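Long-range contact in aromatic amino acid exporter YddG (Starkeya novella, PDB 5I20), which exports a broad range of amino acids, among them threonine, methionine, lysine and glutamate, across the bacterial inner membrane: residues F33-G44 with A182-A193. Residues are numbered along the deposited sequence; the frame is centred on the assembly and turned at random.
Sequences FLLTALTFTIGG and AGFCLATAALSA
S192 presses its CB against the backbone of the helical turn F33-A37, 3.5 Å from F33 O. The hydroxyl S192 OG lies 3.3 Å from the methyl T36 CG2. Set beside the backbone N (chi1 -57°), that hydroxyl turns back along its helix and donates to T188 O, approaching from above the carbonyl plane, with S192 N on the opposite face. Further along, F40 CB rests on C185 O at 3.5 Å and also touches A189 CB. C185 SG lies 3.5 Å from F40 CD2, an oblique sulfur-aromatic contact in which the line from ring centroid to sulfur is 71° off the ring normal. H79 and F225 also meet this ring. At G44, which has no side chain, the backbones come together, its CA 4.0 Å from A182 CA. Midway, A37 and A189 allow an equally near approach. Transmembrane helices 32-53 and 181-199 thus pack almost antiparallel, local axes 7.7 Å apart at 158°, joining the two EamA sequence regions. No hydrogen bond crosses the interface: T41 OG1 touches A189 CB but donates to A37 O, as S192 OG does to T188 O, so cohesion rests on van der Waals packing of small residues together with the F40 ring, suited to a membrane interior.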
loop_
_atom_site.group_PDB
_atom_site.type_symbol
_atom_site.label_atom_id
_atom_site.label_comp_id
_atom_site.label_asym_id
_atom_site.label_seq_id
_atom_site.Cartn_x
_atom_site.Cartn_y
_atom_site.Cartn_z
ATOM N N PHE A 33 -14.442 -7.591 -0.894
ATOM C CA PHE A 33 -14.768 -7.366 0.512
ATOM C C PHE A 33 -14.655 -8.634 1.350
ATOM O O PHE A 33 -14.157 -8.597 2.477
ATOM C CB PHE A 33 -16.169 -6.772 0.652
ATOM C CG PHE A 33 -16.204 -5.280 0.528
ATOM C CD1 PHE A 33 -15.553 -4.483 1.458
ATOM C CD2 PHE A 33 -16.887 -4.670 -0.511
ATOM C CE1 PHE A 33 -15.579 -3.107 1.352
ATOM C CE2 PHE A 33 -16.918 -3.291 -0.622
ATOM C CZ PHE A 33 -16.263 -2.510 0.311
ATOM N N LEU A 34 -15.124 -9.750 0.803
ATOM C CA LEU A 34 -14.982 -11.033 1.477
ATOM C C LEU A 34 -13.508 -11.400 1.596
ATOM O O LEU A 34 -13.069 -11.910 2.624
ATOM C CB LEU A 34 -15.736 -12.134 0.732
ATOM C CG LEU A 34 -15.697 -13.509 1.403
ATOM C CD1 LEU A 34 -16.398 -13.462 2.755
ATOM C CD2 LEU A 34 -16.313 -14.570 0.509
ATOM N N LEU A 35 -12.751 -11.128 0.539
ATOM C CA LEU A 35 -11.322 -11.424 0.518
ATOM C C LEU A 35 -10.595 -10.562 1.543
ATOM O O LEU A 35 -9.630 -10.999 2.170
ATOM C CB LEU A 35 -10.747 -11.200 -0.884
ATOM C CG LEU A 35 -9.313 -11.670 -1.144
ATOM C CD1 LEU A 35 -9.198 -13.181 -0.990
ATOM C CD2 LEU A 35 -8.842 -11.233 -2.525
ATOM N N THR A 36 -11.076 -9.336 1.710
ATOM C CA THR A 36 -10.529 -8.417 2.697
ATOM C C THR A 36 -10.831 -8.908 4.110
ATOM O O THR A 36 -9.947 -8.944 4.969
ATOM C CB THR A 36 -11.096 -6.995 2.504
ATOM O OG1 THR A 36 -10.721 -6.504 1.210
ATOM C CG2 THR A 36 -10.567 -6.050 3.571
ATOM N N ALA A 37 -12.084 -9.295 4.337
ATOM C CA ALA A 37 -12.518 -9.825 5.627
ATOM C C ALA A 37 -11.700 -11.044 6.050
ATOM O O ALA A 37 -11.321 -11.173 7.214
ATOM C CB ALA A 37 -13.996 -10.179 5.577
ATOM N N LEU A 38 -11.430 -11.935 5.101
ATOM C CA LEU A 38 -10.671 -13.144 5.393
ATOM C C LEU A 38 -9.195 -12.832 5.639
ATOM O O LEU A 38 -8.601 -13.320 6.599
ATOM C CB LEU A 38 -10.814 -14.158 4.252
ATOM C CG LEU A 38 -12.203 -14.758 4.018
ATOM C CD1 LEU A 38 -12.216 -15.617 2.760
ATOM C CD2 LEU A 38 -12.665 -15.573 5.221
ATOM N N THR A 39 -8.605 -12.013 4.777
ATOM C CA THR A 39 -7.172 -11.739 4.870
ATOM C C THR A 39 -6.806 -10.823 6.041
ATOM O O THR A 39 -5.721 -10.945 6.609
ATOM C CB THR A 39 -6.639 -11.118 3.561
ATOM O OG1 THR A 39 -7.492 -10.041 3.153
ATOM C CG2 THR A 39 -6.595 -12.166 2.459
ATOM N N PHE A 40 -7.705 -9.916 6.409
ATOM C CA PHE A 40 -7.425 -8.999 7.511
ATOM C C PHE A 40 -7.689 -9.637 8.869
ATOM O O PHE A 40 -7.114 -9.219 9.875
ATOM C CB PHE A 40 -8.232 -7.708 7.362
ATOM C CG PHE A 40 -7.518 -6.648 6.574
ATOM C CD1 PHE A 40 -7.558 -6.650 5.190
ATOM C CD2 PHE A 40 -6.789 -5.665 7.217
ATOM C CE1 PHE A 40 -6.896 -5.681 4.464
ATOM C CE2 PHE A 40 -6.124 -4.694 6.497
ATOM C CZ PHE A 40 -6.177 -4.704 5.119
ATOM N N THR A 41 -8.557 -10.643 8.901
ATOM C CA THR A 41 -8.724 -11.443 10.108
ATOM C C THR A 41 -7.431 -12.211 10.359
ATOM O O THR A 41 -6.931 -12.249 11.480
ATOM C CB THR A 41 -9.909 -12.423 9.999
ATOM O OG1 THR A 41 -11.129 -11.682 9.875
ATOM C CG2 THR A 41 -9.990 -13.307 11.231
ATOM N N ILE A 42 -6.886 -12.805 9.301
ATOM C CA ILE A 42 -5.610 -13.504 9.391
ATOM C C ILE A 42 -4.499 -12.516 9.733
ATOM O O ILE A 42 -3.644 -12.792 10.573
ATOM C CB ILE A 42 -5.271 -14.242 8.077
ATOM C CG1 ILE A 42 -6.326 -15.314 7.786
ATOM C CG2 ILE A 42 -3.885 -14.873 8.152
ATOM C CD1 ILE A 42 -6.155 -16.009 6.449
ATOM N N GLY A 43 -4.536 -11.354 9.091
ATOM C CA GLY A 43 -3.566 -10.306 9.342
ATOM C C GLY A 43 -3.583 -9.806 10.771
ATOM O O GLY A 43 -2.533 -9.646 11.396
ATOM N N GLY A 44 -4.782 -9.557 11.289
ATOM C CA GLY A 44 -4.933 -9.136 12.669
ATOM C C GLY A 44 -4.501 -10.227 13.626
ATOM O O GLY A 44 -4.000 -9.949 14.714
ATOM N N ALA A 182 -3.338 -4.580 14.682
ATOM C CA ALA A 182 -4.156 -5.788 14.712
ATOM C C ALA A 182 -5.618 -5.443 14.979
ATOM O O ALA A 182 -6.523 -6.037 14.395
ATOM C CB ALA A 182 -3.635 -6.758 15.763
ATOM N N GLY A 183 -5.837 -4.473 15.860
ATOM C CA GLY A 183 -7.175 -3.997 16.150
ATOM C C GLY A 183 -7.788 -3.312 14.944
ATOM O O GLY A 183 -8.988 -3.424 14.698
ATOM N N PHE A 184 -6.954 -2.599 14.194
ATOM C CA PHE A 184 -7.388 -1.943 12.966
ATOM C C PHE A 184 -7.801 -2.974 11.928
ATOM O O PHE A 184 -8.814 -2.816 11.246
ATOM C CB PHE A 184 -6.276 -1.059 12.391
ATOM C CG PHE A 184 -5.839 0.056 13.300
ATOM C CD1 PHE A 184 -6.654 0.502 14.329
ATOM C CD2 PHE A 184 -4.609 0.667 13.112
ATOM C CE1 PHE A 184 -6.245 1.530 15.158
ATOM C CE2 PHE A 184 -4.193 1.694 13.935
ATOM C CZ PHE A 184 -5.012 2.128 14.960
ATOM N N CYS A 185 -7.003 -4.032 11.809
ATOM C CA CYS A 185 -7.264 -5.080 10.830
ATOM C C CYS A 185 -8.535 -5.856 11.158
ATOM O O CYS A 185 -9.359 -6.103 10.279
ATOM C CB CYS A 185 -6.074 -6.038 10.738
ATOM S SG CYS A 185 -4.612 -5.324 9.945
ATOM N N LEU A 186 -8.691 -6.236 12.425
ATOM C CA LEU A 186 -9.867 -6.988 12.850
ATOM C C LEU A 186 -11.137 -6.163 12.683
ATOM O O LEU A 186 -12.162 -6.674 12.230
ATOM C CB LEU A 186 -9.720 -7.447 14.303
ATOM C CG LEU A 186 -8.640 -8.503 14.551
ATOM C CD1 LEU A 186 -8.537 -8.846 16.030
ATOM C CD2 LEU A 186 -8.903 -9.751 13.719
ATOM N N ALA A 187 -11.062 -4.886 13.043
ATOM C CA ALA A 187 -12.191 -3.979 12.865
ATOM C C ALA A 187 -12.516 -3.818 11.384
ATOM O O ALA A 187 -13.683 -3.859 10.990
ATOM C CB ALA A 187 -11.899 -2.628 13.497
ATOM N N THR A 188 -11.480 -3.643 10.566
ATOM C CA THR A 188 -11.654 -3.530 9.120
ATOM C C THR A 188 -12.257 -4.808 8.545
ATOM O O THR A 188 -13.096 -4.758 7.646
ATOM C CB THR A 188 -10.319 -3.236 8.402
ATOM O OG1 THR A 188 -9.750 -2.029 8.921
ATOM C CG2 THR A 188 -10.534 -3.084 6.904
ATOM N N ALA A 189 -11.827 -5.950 9.069
ATOM C CA ALA A 189 -12.368 -7.234 8.639
ATOM C C ALA A 189 -13.841 -7.360 9.018
ATOM O O ALA A 189 -14.645 -7.881 8.246
ATOM C CB ALA A 189 -11.567 -8.378 9.240
ATOM N N ALA A 190 -14.190 -6.882 10.208
ATOM C CA ALA A 190 -15.574 -6.931 10.666
ATOM C C ALA A 190 -16.471 -6.086 9.767
ATOM O O ALA A 190 -17.559 -6.516 9.379
ATOM C CB ALA A 190 -15.677 -6.467 12.111
ATOM N N LEU A 191 -16.006 -4.885 9.435
ATOM C CA LEU A 191 -16.742 -3.997 8.542
ATOM C C LEU A 191 -16.824 -4.566 7.125
ATOM O O LEU A 191 -17.872 -4.495 6.481
ATOM C CB LEU A 191 -16.094 -2.609 8.512
ATOM C CG LEU A 191 -16.191 -1.774 9.790
ATOM C CD1 LEU A 191 -15.390 -0.490 9.650
ATOM C CD2 LEU A 191 -17.643 -1.467 10.119
ATOM N N SER A 192 -15.719 -5.127 6.644
ATOM C CA SER A 192 -15.687 -5.726 5.310
ATOM C C SER A 192 -16.629 -6.921 5.231
ATOM O O SER A 192 -17.176 -7.227 4.172
ATOM C CB SER A 192 -14.267 -6.152 4.938
ATOM O OG SER A 192 -13.373 -5.054 4.997
ATOM N N ALA A 193 -16.811 -7.597 6.361
ATOM C CA ALA A 193 -17.754 -8.701 6.443
ATOM C C ALA A 193 -19.174 -8.190 6.244
ATOM O O ALA A 193 -19.988 -8.830 5.578
ATOM C CB ALA A 193 -17.625 -9.417 7.777
#